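N-acylhomoserine lactone dependent regulatory protein (Burkholderia cenocepacia, PDB 5L10) probably senses an N-acylhomoserine lactone through the ligand-binding domain crystallised here and, as a LuxR-family transcription factor, probably binds DNA to regulate transcription. Local coordinates at residues 19-22 and 23-26; 60-64 and 65-69; 134-137 and 138-141; 161-164 and 165-169. One frame throughout, in Å; residues are numbered along the deposited sequence.

Contact 1 (19-22 and 23-26)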
ATOM      1  N   ALA A  19      -9.524  15.649   0.216  1.00 37.12           N
ATOM      2  CA  ALA A  19      -8.765  15.915  -1.004  1.00 34.87           C
ATOM      3  C   ALA A  19      -9.400  15.124  -2.136  1.00 36.09           C
ATOM      4  O   ALA A  19      -9.021  13.970  -2.389  1.00 42.90           O
ATOM      5  CB  ALA A  19      -7.294  15.550  -0.835  1.00 29.81           C
ATOM      6  N   PRO A  20     -10.367  15.704  -2.849  1.00 35.28           N
ATOM      7  CA  PRO A  20     -11.036  14.971  -3.928  1.00 26.72           C
ATOM      8  C   PRO A  20     -10.307  15.019  -5.261  1.00 33.09           C
ATOM      9  O   PRO A  20     -10.823  14.478  -6.245  1.00 41.05           O
ATOM     10  CB  PRO A  20     -12.396  15.680  -4.020  1.00 29.64           C
ATOM     11  CG  PRO A  20     -12.169  17.068  -3.434  1.00 29.80           C
ATOM     12  CD  PRO A  20     -10.814  17.104  -2.772  1.00 27.04           C
ATOM     13  N   THR A  21      -9.137  15.649  -5.326  1.00 25.20           N
ATOM     14  CA  THR A  21      -8.378  15.784  -6.561  1.00 32.65           C
ATOM     15  C   THR A  21      -6.916  15.459  -6.295  1.00 31.67           C
ATOM     16  O   THR A  21      -6.458  15.456  -5.149  1.00 30.66           O
ATOM     17  CB  THR A  21      -8.488  17.198  -7.142  1.00 31.87           C
ATOM     18  OG1 THR A  21      -7.911  18.133  -6.223  1.00 38.45           O
ATOM     19  CG2 THR A  21      -9.939  17.570  -7.379  1.00 34.67           C
ATOM     20  N   ALA A  22      -6.178  15.188  -7.375  1.00 30.50           N
ATOM     21  CA  ALA A  22      -4.743  14.949  -7.241  1.00 29.05           C
ATOM     22  C   ALA A  22      -4.002  16.222  -6.856  1.00 34.66           C
ATOM     23  O   ALA A  22      -2.935  16.158  -6.234  1.00 34.62           O
ATOM     24  CB  ALA A  22      -4.179  14.381  -8.543  1.00 22.18           C
ATOM     25  N   GLU A  23      -4.557  17.382  -7.214  1.00 35.90           N
ATOM     26  CA  GLU A  23      -3.965  18.657  -6.838  1.00 29.89           C
ATOM     27  C   GLU A  23      -4.062  18.894  -5.339  1.00 37.79           C
ATOM     28  O   GLU A  23      -3.156  19.491  -4.745  1.00 42.33           O
ATOM     29  CB  GLU A  23      -4.647  19.787  -7.611  1.00 31.11           C
ATOM     30  CG  GLU A  23      -4.494  19.705  -9.139  1.00 47.78           C
ATOM     31  CD  GLU A  23      -5.340  18.615  -9.798  1.00 58.95           C
ATOM     32  OE1 GLU A  23      -5.384  17.478  -9.291  1.00 62.03           O
ATOM     33  OE2 GLU A  23      -5.968  18.892 -10.837  1.00 67.15           O
ATOM     34  N   ALA A  24      -5.141  18.431  -4.711  1.00 37.37           N
ATOM     35  CA  ALA A  24      -5.306  18.567  -3.272  1.00 21.35           C
ATOM     36  C   ALA A  24      -4.703  17.409  -2.495  1.00 30.99           C
ATOM     37  O   ALA A  24      -4.458  17.550  -1.292  1.00 30.88           O
ATOM     38  CB  ALA A  24      -6.788  18.685  -2.914  1.00 22.98           C
ATOM     39  N   ALA A  25      -4.464  16.273  -3.149  1.00 31.04           N
ATOM     40  CA  ALA A  25      -3.944  15.095  -2.468  1.00 16.85           C
ATOM     41  C   ALA A  25      -2.428  15.077  -2.383  1.00 29.66           C
ATOM     42  O   ALA A  25      -1.880  14.421  -1.489  1.00 29.24           O
ATOM     43  CB  ALA A  25      -4.413  13.819  -3.168  1.00 16.98           C
ATOM     44  N   PHE A  26      -1.732  15.769  -3.282  1.00 21.65           N
ATOM     45  CA  PHE A  26      -0.273  15.695  -3.241  1.00 23.00           C
ATOM     46  C   PHE A  26       0.335  16.495  -2.092  1.00 25.88           C
ATOM     47  O   PHE A  26       1.202  15.947  -1.388  1.00 25.74           O
ATOM     48  CB  PHE A  26       0.313  16.100  -4.593  1.00 20.14           C
ATOM     49  CG  PHE A  26       1.803  16.130  -4.600  1.00 25.03           C
ATOM     50  CD1 PHE A  26       2.476  17.332  -4.710  1.00 24.03           C
ATOM     51  CD2 PHE A  26       2.532  14.961  -4.442  1.00 28.21           C
ATOM     52  CE1 PHE A  26       3.850  17.369  -4.701  1.00 28.25           C
ATOM     53  CE2 PHE A  26       3.910  14.991  -4.428  1.00 29.57           C
ATOM     54  CZ  PHE A  26       4.570  16.199  -4.555  1.00 29.66           C
TER
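Thr21 meets Ala24 at the start of helix 22-35. With chi1 at 63°, the Thr21 hydroxyl is tucked between its own backbone N and carbonyl carbon, which turns OG1 to the first turn of the helix. There it accepts the amide of Ala24 at 3.2 Å (Ala24 N to Thr21 OG1), with an N-H...O angle of 147°. The carbonyl of the same threonine takes two weak bonds, from Ala25 N at 2.9 Å and from Ala24 N at 3.3 Å to Thr21 O, so both acceptors of one residue serve the opening turn. One step on, Phe26 N donates to Ala22 O at 3.2 Å, reaching it from above the carbonyl plane.

The apolar contacts are made by small groups. Ala19 CB sits 3.8 Å from Ala24 CB and 4.1 Å from Ala25 CB, so the incoming loop folds back on the turn it leads into. The ring of Pro20 touches more loosely, CD lying 4.3 Å from Ala24 CB. The side chains of Ala22, Ala25 and Phe26 touch Leu164 of helix 143-169, and Ala22 also meets Leu168 there.

Taken together this is a threonine N-cap, with a loop methyl packed on the first turn, where the chain comes out of the loop after helix 3-16 and enters helix 22-35 of the autoinducer-binding domain.

Contact 2 (60-64 and 65-69)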
ATOM      1  N   GLY A  60       5.350  16.168  -8.607  1.00 28.21           N
ATOM      2  CA  GLY A  60       6.269  16.213  -7.486  1.00 32.35           C
ATOM      3  C   GLY A  60       6.850  17.594  -7.299  1.00 33.87           C
ATOM      4  O   GLY A  60       6.652  18.500  -8.113  1.00 38.38           O
ATOM      5  N   ASN A  61       7.577  17.742  -6.188  1.00 28.21           N
ATOM      6  CA  ASN A  61       8.326  18.956  -5.893  1.00 28.89           C
ATOM      7  C   ASN A  61       9.804  18.819  -6.240  1.00 28.55           C
ATOM      8  O   ASN A  61      10.638  19.536  -5.677  1.00 36.08           O
ATOM      9  CB  ASN A  61       8.155  19.351  -4.423  1.00 29.55           C
ATOM     10  CG  ASN A  61       8.501  18.229  -3.463  1.00 28.95           C
ATOM     11  OD1 ASN A  61       9.208  17.286  -3.813  1.00 28.23           O
ATOM     12  ND2 ASN A  61       7.998  18.330  -2.237  1.00 29.68           N
ATOM     13  N   HIS A  62      10.139  17.907  -7.150  1.00 29.44           N
ATOM     14  CA  HIS A  62      11.497  17.721  -7.633  1.00 29.43           C
ATOM     15  C   HIS A  62      11.962  18.953  -8.407  1.00 35.50           C
ATOM     16  O   HIS A  62      11.150  19.798  -8.793  1.00 38.33           O
ATOM     17  CB  HIS A  62      11.554  16.483  -8.524  1.00 30.19           C
ATOM     18  CG  HIS A  62      10.555  16.510  -9.638  1.00 36.66           C
ATOM     19  ND1 HIS A  62       9.229  16.189  -9.451  1.00 37.63           N
ATOM     20  CD2 HIS A  62      10.681  16.844 -10.945  1.00 40.57           C
ATOM     21  CE1 HIS A  62       8.581  16.313 -10.597  1.00 40.65           C
ATOM     22  NE2 HIS A  62       9.441  16.709 -11.519  1.00 44.07           N
ATOM     23  N   PRO A  63      13.269  19.083  -8.650  1.00 35.71           N
ATOM     24  CA  PRO A  63      13.749  20.173  -9.506  1.00 34.73           C
ATOM     25  C   PRO A  63      13.178  20.059 -10.909  1.00 37.07           C
ATOM     26  O   PRO A  63      13.151  18.979 -11.505  1.00 37.61           O
ATOM     27  CB  PRO A  63      15.269  19.983  -9.507  1.00 31.81           C
ATOM     28  CG  PRO A  63      15.552  19.236  -8.264  1.00 31.81           C
ATOM     29  CD  PRO A  63      14.390  18.320  -8.079  1.00 29.54           C
ATOM     30  N   ARG A  64      12.724  21.196 -11.437  1.00 32.68           N
ATOM     31  CA  ARG A  64      12.140  21.204 -12.772  1.00 45.99           C
ATOM     32  C   ARG A  64      13.162  20.786 -13.823  1.00 47.19           C
ATOM     33  O   ARG A  64      12.826  20.076 -14.778  1.00 49.19           O
ATOM     34  CB  ARG A  64      11.578  22.590 -13.082  1.00 49.92           C
ATOM     35  CG  ARG A  64      10.463  22.587 -14.109  1.00 63.68           C
ATOM     36  CD  ARG A  64       9.677  23.888 -14.057  1.00 79.56           C
ATOM     37  NE  ARG A  64       9.529  24.382 -12.689  1.00 89.55           N
ATOM     38  CZ  ARG A  64       8.592  23.973 -11.837  1.00 95.09           C
ATOM     39  NH1 ARG A  64       7.711  23.053 -12.205  1.00 96.97           N
ATOM     40  NH2 ARG A  64       8.540  24.483 -10.613  1.00 95.43           N
ATOM     41  N   GLU A  65      14.418  21.207 -13.660  1.00 46.01           N
ATOM     42  CA  GLU A  65      15.434  20.869 -14.650  1.00 47.91           C
ATOM     43  C   GLU A  65      15.728  19.372 -14.666  1.00 39.88           C
ATOM     44  O   GLU A  65      16.103  18.828 -15.711  1.00 40.01           O
ATOM     45  CB  GLU A  65      16.708  21.678 -14.393  1.00 58.90           C
ATOM     46  CG  GLU A  65      17.868  21.374 -15.341  1.00 68.98           C
ATOM     47  CD  GLU A  65      17.647  21.860 -16.767  1.00 74.82           C
ATOM     48  OE1 GLU A  65      16.670  22.597 -17.017  1.00 79.26           O
ATOM     49  OE2 GLU A  65      18.467  21.501 -17.642  1.00 73.14           O
ATOM     50  N   TRP A  66      15.542  18.682 -13.537  1.00 36.29           N
ATOM     51  CA  TRP A  66      15.718  17.233 -13.537  1.00 32.04           C
ATOM     52  C   TRP A  66      14.658  16.553 -14.391  1.00 44.86           C
ATOM     53  O   TRP A  66      14.972  15.670 -15.198  1.00 45.24           O
ATOM     54  CB  TRP A  66      15.678  16.681 -12.116  1.00 38.96           C
ATOM     55  CG  TRP A  66      15.746  15.180 -12.087  1.00 39.75           C
ATOM     56  CD1 TRP A  66      16.856  14.404 -12.277  1.00 40.52           C
ATOM     57  CD2 TRP A  66      14.659  14.274 -11.862  1.00 39.68           C
ATOM     58  NE1 TRP A  66      16.527  13.074 -12.181  1.00 40.59           N
ATOM     59  CE2 TRP A  66      15.185  12.967 -11.925  1.00 43.28           C
ATOM     60  CE3 TRP A  66      13.294  14.441 -11.612  1.00 40.53           C
ATOM     61  CZ2 TRP A  66      14.392  11.834 -11.747  1.00 46.18           C
ATOM     62  CZ3 TRP A  66      12.510  13.314 -11.434  1.00 41.80           C
ATOM     63  CH2 TRP A  66      13.061  12.029 -11.502  1.00 44.38           C
ATOM     64  N   GLU A  67      13.391  16.938 -14.215  1.00 37.76           N
ATOM     65  CA  GLU A  67      12.338  16.370 -15.048  1.00 39.26           C
ATOM     66  C   GLU A  67      12.547  16.729 -16.513  1.00 42.44           C
ATOM     67  O   GLU A  67      12.339  15.893 -17.400  1.00 42.31           O
ATOM     68  CB  GLU A  67      10.964  16.843 -14.574  1.00 38.37           C
ATOM     69  CG  GLU A  67       9.823  16.304 -15.428  1.00 40.95           C
ATOM     70  CD  GLU A  67       8.472  16.881 -15.053  1.00 46.61           C
ATOM     71  OE1 GLU A  67       8.388  17.612 -14.042  1.00 46.34           O
ATOM     72  OE2 GLU A  67       7.490  16.598 -15.773  1.00 50.33           O
ATOM     73  N   HIS A  68      12.970  17.968 -16.785  1.00 40.97           N
ATOM     74  CA  HIS A  68      13.220  18.386 -18.161  1.00 42.66           C
ATOM     75  C   HIS A  68      14.251  17.490 -18.833  1.00 47.66           C
ATOM     76  O   HIS A  68      14.093  17.116 -20.001  1.00 54.63           O
ATOM     77  CB  HIS A  68      13.678  19.844 -18.194  1.00 44.65           C
ATOM     78  CG  HIS A  68      14.168  20.295 -19.537  1.00 53.11           C
ATOM     79  ND1 HIS A  68      13.325  20.779 -20.515  1.00 59.58           N
ATOM     80  CD2 HIS A  68      15.414  20.337 -20.062  1.00 55.87           C
ATOM     81  CE1 HIS A  68      14.032  21.100 -21.584  1.00 63.19           C
ATOM     82  NE2 HIS A  68      15.303  20.841 -21.336  1.00 61.48           N
ATOM     83  N   ARG A  69      15.315  17.132 -18.113  1.00 45.25           N
ATOM     84  CA  ARG A  69      16.310  16.231 -18.677  1.00 45.71           C
ATOM     85  C   ARG A  69      15.830  14.787 -18.653  1.00 42.96           C
ATOM     86  O   ARG A  69      16.185  14.006 -19.543  1.00 42.66           O
ATOM     87  CB  ARG A  69      17.633  16.390 -17.930  1.00 46.39           C
ATOM     88  CG  ARG A  69      18.210  17.790 -18.070  1.00 52.05           C
ATOM     89  CD  ARG A  69      19.094  18.155 -16.900  1.00 58.17           C
ATOM     90  NE  ARG A  69      20.383  17.478 -16.951  1.00 62.45           N
ATOM     91  CZ  ARG A  69      21.464  17.985 -17.532  1.00 63.31           C
ATOM     92  NH1 ARG A  69      21.404  19.173 -18.117  1.00 59.73           N
ATOM     93  NH2 ARG A  69      22.604  17.308 -17.530  1.00 67.58           N
TER
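His62 NE2 donates to Glu67 OE1 at 2.9 Å, a fairly straight bond with an N-H...O angle of 161°. The oxygen lies close to the plane of the imidazole, but seen from the glutamate the histidine arrives above the carboxylate plane, and ring and carboxylate planes are 53° apart. Glu67 gets there with an outstretched chain, CG trans to the backbone N, and its CB passes 3.4 Å from His62 NE2 on the way.

The histidine ring also meets Trp66 in an offset edge-to-face pair: the edge of the six-membered indole ring is directed at the imidazole face, with centroids 5.5 Å apart and planes at 78°. CE3 of Trp66 makes the nearest approach, 3.6 Å from His62 CD2. The imidazole is thus held at its NE2 edge by the carboxylate while the indole edge meets its face. Beside this, Pro63 CB rests 4.2 Å from Trp66 CB, and both residues continue onto Met114.

In the backbone, Pro63 O takes weak bonds from Trp66 N and Glu67 N, and His68 N bonds to Arg64 O at 2.9 Å. His62 also packs on Val42 of strand 40-46.

The arrangement is a helix N-terminus with Pro63 at the N-cap, anchored by a His-carboxylate bond, and it leads from strand 56-60, the outermost strand on its side, into helix 64-72.

Contact 3 (134-137 and 138-141); sequences LVRD and TTPL
Arg136 is bent at its third torsion, chi3 -69°, which swings the guanidinium round to Thr139 in the loop that follows the strand, while Leu141, with CG trans to its carbonyl carbon, extends CD2 to the same group. NE of Arg136 donates to the backbone oxygen of Thr139 at 2.7 Å (NE to O), a bond by which the long side chain of the last strand residue reaches across to the loop backbone. The N-H is well off the straight line, at 132°, and the oxygen is tilted out of the guanidinium plane, although it faces the donor nearly end-on.

Around this bond the flat group is packed on two sides. Leu141 CD2 lies over one face, 3.2 Å from Arg136 NH1, its side chain crossing the arginine at about a right angle. Thr139 runs alongside instead, and its CB approaches the guanidinium edge 3.5 Å from Arg136 NH2.

Phe38 touches both Arg136 and Leu141, and Leu141 goes on to pack against Ile146 and Leu149 of helix 143-169. This is a strand-to-helix connection, from strand 129-136 in the middle of the antiparallel sheet to the long C-terminal helix of the GAF-like autoinducer-binding domain.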
ATOM      1  N   LEU A 134      10.660   8.992  -2.593  1.00 16.12           N
ATOM      2  CA  LEU A 134      11.041   9.950  -1.563  1.00 23.44           C
ATOM      3  C   LEU A 134      12.554  10.107  -1.592  1.00 22.29           C
ATOM      4  O   LEU A 134      13.286   9.129  -1.401  1.00 24.92           O
ATOM      5  CB  LEU A 134      10.574   9.484  -0.184  1.00 19.52           C
ATOM      6  CG  LEU A 134       9.099   9.109  -0.079  1.00 16.29           C
ATOM      7  CD1 LEU A 134       8.772   8.635   1.327  1.00 18.86           C
ATOM      8  CD2 LEU A 134       8.223  10.283  -0.486  1.00 16.14           C
ATOM      9  N   VAL A 135      13.025  11.327  -1.834  1.00 21.79           N
ATOM     10  CA  VAL A 135      14.448  11.576  -2.027  1.00 27.99           C
ATOM     11  C   VAL A 135      14.918  12.659  -1.068  1.00 23.99           C
ATOM     12  O   VAL A 135      14.238  13.673  -0.876  1.00 22.99           O
ATOM     13  CB  VAL A 135      14.765  11.980  -3.482  1.00 27.28           C
ATOM     14  CG1 VAL A 135      16.261  11.933  -3.718  1.00 29.11           C
ATOM     15  CG2 VAL A 135      14.042  11.073  -4.456  1.00 18.88           C
ATOM     16  N   ARG A 136      16.082  12.436  -0.467  1.00 28.91           N
ATOM     17  CA  ARG A 136      16.806  13.459   0.272  1.00 37.97           C
ATOM     18  C   ARG A 136      18.117  13.758  -0.445  1.00 36.93           C
ATOM     19  O   ARG A 136      18.689  12.892  -1.115  1.00 35.30           O
ATOM     20  CB  ARG A 136      17.074  13.025   1.719  1.00 38.20           C
ATOM     21  CG  ARG A 136      17.109  11.523   1.922  1.00 30.05           C
ATOM     22  CD  ARG A 136      17.031  11.185   3.397  1.00 26.75           C
ATOM     23  NE  ARG A 136      18.244  11.578   4.104  1.00 35.04           N
ATOM     24  CZ  ARG A 136      18.340  11.670   5.425  1.00 45.44           C
ATOM     25  NH1 ARG A 136      17.286  11.410   6.186  1.00 47.56           N
ATOM     26  NH2 ARG A 136      19.485  12.033   5.987  1.00 55.75           N
ATOM     27  N   ASP A 137      18.587  14.997  -0.305  1.00 37.99           N
ATOM     28  CA  ASP A 137      19.771  15.466  -1.014  1.00 37.34           C
ATOM     29  C   ASP A 137      21.001  15.582  -0.128  1.00 39.39           C
ATOM     30  O   ASP A 137      22.070  15.951  -0.625  1.00 49.36           O
ATOM     31  CB  ASP A 137      19.486  16.826  -1.662  1.00 40.14           C
ATOM     32  CG  ASP A 137      19.116  17.893  -0.643  1.00 49.20           C
ATOM     33  OD1 ASP A 137      18.844  17.535   0.523  1.00 48.53           O
ATOM     34  OD2 ASP A 137      19.089  19.089  -1.008  1.00 55.79           O
ATOM     35  N   THR A 138      20.890  15.275   1.163  1.00 40.27           N
ATOM     36  CA  THR A 138      21.950  15.571   2.121  1.00 47.10           C
ATOM     37  C   THR A 138      22.764  14.337   2.499  1.00 43.22           C
ATOM     38  O   THR A 138      23.978  14.301   2.285  1.00 36.04           O
ATOM     39  CB  THR A 138      21.343  16.202   3.380  1.00 52.21           C
ATOM     40  OG1 THR A 138      20.171  15.465   3.759  1.00 44.43           O
ATOM     41  CG2 THR A 138      20.981  17.665   3.123  1.00 55.31           C
ATOM     42  N   THR A 139      22.106  13.325   3.066  1.00 40.25           N
ATOM     43  CA  THR A 139      22.757  12.153   3.620  1.00 38.25           C
ATOM     44  C   THR A 139      21.950  10.906   3.287  1.00 38.47           C
ATOM     45  O   THR A 139      20.714  10.921   3.385  1.00 36.26           O
ATOM     46  CB  THR A 139      22.903  12.273   5.143  1.00 46.05           C
ATOM     47  OG1 THR A 139      23.564  13.501   5.463  1.00 54.71           O
ATOM     48  CG2 THR A 139      23.715  11.119   5.702  1.00 52.60           C
ATOM     49  N   PRO A 140      22.610   9.827   2.879  1.00 46.76           N
ATOM     50  CA  PRO A 140      21.917   8.539   2.775  1.00 30.87           C
ATOM     51  C   PRO A 140      21.550   8.015   4.154  1.00 46.71           C
ATOM     52  O   PRO A 140      22.256   8.241   5.138  1.00 45.69           O
ATOM     53  CB  PRO A 140      22.948   7.635   2.090  1.00 42.91           C
ATOM     54  CG  PRO A 140      24.274   8.281   2.384  1.00 35.08           C
ATOM     55  CD  PRO A 140      24.008   9.751   2.420  1.00 34.47           C
ATOM     56  N   LEU A 141      20.424   7.306   4.222  1.00 48.63           N
ATOM     57  CA  LEU A 141      19.965   6.766   5.497  1.00 50.81           C
ATOM     58  C   LEU A 141      20.804   5.561   5.908  1.00 52.18           C
ATOM     59  O   LEU A 141      21.029   4.646   5.111  1.00 51.83           O
ATOM     60  CB  LEU A 141      18.491   6.370   5.409  1.00 54.97           C
ATOM     61  CG  LEU A 141      17.458   7.490   5.289  1.00 54.10           C
ATOM     62  CD1 LEU A 141      16.109   6.938   4.847  1.00 50.28           C
ATOM     63  CD2 LEU A 141      17.324   8.213   6.613  1.00 52.30           C
TER

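Contact 4 (161-164 and 165-169)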
ATOM      1  N   HIS A 161      -0.809   5.532  -3.261  1.00 28.85           N
ATOM      2  CA  HIS A 161      -1.463   4.619  -4.185  1.00 25.80           C
ATOM      3  C   HIS A 161      -2.977   4.649  -4.028  1.00 27.06           C
ATOM      4  O   HIS A 161      -3.703   4.407  -4.999  1.00 28.18           O
ATOM      5  CB  HIS A 161      -0.918   3.209  -3.976  1.00 28.33           C
ATOM      6  CG  HIS A 161       0.557   3.100  -4.209  1.00 35.85           C
ATOM      7  ND1 HIS A 161       1.212   3.837  -5.173  1.00 35.95           N
ATOM      8  CD2 HIS A 161       1.506   2.356  -3.595  1.00 39.21           C
ATOM      9  CE1 HIS A 161       2.499   3.543  -5.148  1.00 38.20           C
ATOM     10  NE2 HIS A 161       2.705   2.648  -4.199  1.00 36.26           N
ATOM     11  N   ALA A 162      -3.471   4.957  -2.829  1.00 18.86           N
ATOM     12  CA  ALA A 162      -4.905   4.928  -2.576  1.00 28.51           C
ATOM     13  C   ALA A 162      -5.578   6.275  -2.799  1.00 31.07           C
ATOM     14  O   ALA A 162      -6.757   6.312  -3.172  1.00 37.03           O
ATOM     15  CB  ALA A 162      -5.183   4.453  -1.148  1.00 22.31           C
ATOM     16  N   TYR A 163      -4.864   7.381  -2.588  1.00 20.21           N
ATOM     17  CA  TYR A 163      -5.472   8.701  -2.655  1.00 24.29           C
ATOM     18  C   TYR A 163      -4.965   9.569  -3.798  1.00 23.15           C
ATOM     19  O   TYR A 163      -5.686  10.479  -4.217  1.00 25.85           O
ATOM     20  CB  TYR A 163      -5.257   9.456  -1.335  1.00 22.25           C
ATOM     21  CG  TYR A 163      -5.937   8.814  -0.149  1.00 26.93           C
ATOM     22  CD1 TYR A 163      -7.236   9.160   0.201  1.00 38.95           C
ATOM     23  CD2 TYR A 163      -5.281   7.864   0.621  1.00 26.81           C
ATOM     24  CE1 TYR A 163      -7.862   8.578   1.289  1.00 35.82           C
ATOM     25  CE2 TYR A 163      -5.899   7.276   1.709  1.00 25.13           C
ATOM     26  CZ  TYR A 163      -7.188   7.637   2.039  1.00 34.39           C
ATOM     27  OH  TYR A 163      -7.806   7.054   3.119  1.00 38.27           O
ATOM     28  N   LEU A 164      -3.758   9.325  -4.307  1.00 18.40           N
ATOM     29  CA  LEU A 164      -3.197  10.138  -5.380  1.00 29.93           C
ATOM     30  C   LEU A 164      -3.290   9.456  -6.741  1.00 27.62           C
ATOM     31  O   LEU A 164      -3.817  10.042  -7.690  1.00 31.84           O
ATOM     32  CB  LEU A 164      -1.736  10.489  -5.068  1.00 16.66           C
ATOM     33  CG  LEU A 164      -1.058  11.410  -6.079  1.00 16.72           C
ATOM     34  CD1 LEU A 164      -1.833  12.704  -6.185  1.00 27.45           C
ATOM     35  CD2 LEU A 164       0.374  11.682  -5.677  1.00 19.58           C
HETATM   36  N   MSE A 165      -2.788   8.231  -6.855  1.00 22.43           N
HETATM   37  CA  MSE A 165      -2.816   7.503  -8.119  1.00 22.81           C
HETATM   38  C   MSE A 165      -4.208   7.430  -8.785  1.00 29.55           C
HETATM   39  O   MSE A 165      -4.330   7.757  -9.968  1.00 33.58           O
HETATM   40  CB  MSE A 165      -2.252   6.089  -7.922  1.00 25.08           C
HETATM   41  CG  MSE A 165      -2.661   5.114  -9.010  1.00 39.58           C
HETATM   42 SE   MSE A 165      -1.564   3.506  -9.129  0.91 62.64          SE
HETATM   43  CE  MSE A 165      -1.752   2.838  -7.318  1.00 50.84           C
ATOM     44  N   PRO A 166      -5.256   7.022  -8.052  1.00 25.67           N
ATOM     45  CA  PRO A 166      -6.582   6.935  -8.685  1.00 29.03           C
ATOM     46  C   PRO A 166      -7.120   8.272  -9.154  1.00 31.64           C
ATOM     47  O   PRO A 166      -7.950   8.297 -10.072  1.00 32.44           O
ATOM     48  CB  PRO A 166      -7.463   6.346  -7.577  1.00 25.01           C
ATOM     49  CG  PRO A 166      -6.797   6.758  -6.330  1.00 30.70           C
ATOM     50  CD  PRO A 166      -5.335   6.662  -6.624  1.00 25.85           C
ATOM     51  N   ARG A 167      -6.688   9.377  -8.552  1.00 36.25           N
ATOM     52  CA  ARG A 167      -7.128  10.701  -8.965  1.00 38.80           C
ATOM     53  C   ARG A 167      -6.218  11.315 -10.019  1.00 34.74           C
ATOM     54  O   ARG A 167      -6.548  12.375 -10.563  1.00 35.29           O
ATOM     55  CB  ARG A 167      -7.234  11.614  -7.742  1.00 38.25           C
ATOM     56  CG  ARG A 167      -7.989  10.945  -6.605  1.00 42.74           C
ATOM     57  CD  ARG A 167      -8.773  11.928  -5.768  1.00 54.04           C
ATOM     58  NE  ARG A 167      -9.583  11.236  -4.766  1.00 62.51           N
ATOM     59  CZ  ARG A 167      -9.134  10.866  -3.571  1.00 64.34           C
ATOM     60  NH1 ARG A 167      -9.939  10.244  -2.722  1.00 72.43           N
ATOM     61  NH2 ARG A 167      -7.879  11.119  -3.224  1.00 62.10           N
ATOM     62  N   LEU A 168      -5.088  10.675 -10.310  1.00 29.63           N
ATOM     63  CA  LEU A 168      -4.320  10.963 -11.512  1.00 31.97           C
ATOM     64  C   LEU A 168      -4.818  10.147 -12.697  1.00 36.43           C
ATOM     65  O   LEU A 168      -4.950  10.676 -13.807  1.00 42.03           O
ATOM     66  CB  LEU A 168      -2.836  10.675 -11.274  1.00 27.71           C
ATOM     67  CG  LEU A 168      -2.091  11.627 -10.341  1.00 19.54           C
ATOM     68  CD1 LEU A 168      -0.735  11.053  -9.983  1.00 18.11           C
ATOM     69  CD2 LEU A 168      -1.939  12.985 -10.997  1.00 23.13           C
ATOM     70  N   ALA A 169      -5.111   8.865 -12.476  1.00 32.39           N
ATOM     71  CA  ALA A 169      -5.572   8.010 -13.564  1.00 34.64           C
ATOM     72  C   ALA A 169      -6.958   8.426 -14.042  1.00 43.47           C
ATOM     73  O   ALA A 169      -7.208   8.513 -15.251  1.00 50.39           O
ATOM     74  CB  ALA A 169      -5.574   6.548 -13.115  1.00 30.66           C
TER
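Leu164 O accepts the amide of Leu168 at 3.0 Å (Leu168 N to Leu164 O), the regular helical bond of this turn, met almost head-on at a C=O...N angle of 164°. Arg167 N adds a weak bond to the same oxygen at 3.1 Å, so two amides share one carbonyl. Beyond this turn, His161 uses ND1 to bond with Tyr43 OH, and Tyr163 OH bonds with Gln17.

Pro166 has no N-H to give, and its ring occupies the place where a helical bond would otherwise run: CD lies 3.2 Å from His161 O, and CG lies 3.2 Å from Ala162 O. This is a proline kink in helix 143-169, the C-terminal helix of the ligand-binding domain, preceded by a wider pi-type turn over 161-164.

Selenomethionine Met165 folds back along the helix through a bend at chi3 (56°), which brings its CE methyl to 3.5 Å from His161 CB and near the imidazole. Tyr163 and Arg167 run side by side in the same direction, ring and guanidinium planes 40° apart, with Arg167 NH2 3.6 Å from Tyr163 CB. Arg90 of the second subunit packs on Tyr163, and Pro89 of that subunit on Ala162 and Pro166, so the kinked turn forms part of the dimer contact.

Leu164 CG and Leu168 CD1 meet at 3.9 Å. Both leucines press on Tyr43 of strand 40-46, and Leu168 also packs on Gln57 and Val59 of strand 56-60.

How the contacts relate
Contacts 1 and 4 are neighbours, their centres 9 Å apart: the capped start of helix 22-35 packs on the kinked end of helix 143-169, Ala22 CB lying 3.6 Å from Leu168 CD2. Contact 1 also reaches contact 2 through Phe26, whose CZ is 3.4 Å from Gly60 CA, although those centres are 20 Å apart. Contact 3 stands away, its centre 25 Å from that of contact 4 on the opposite side of the chain's centre, yet strand 129-136 and helix 143-169 are consecutive. Small molecules, probably from crystallisation, lie nearby: glycerol at contact 2, about 3 Å from the His68 side chain, and formic acid at contact 4, about 4 Å from that of Tyr163 (nearest atoms).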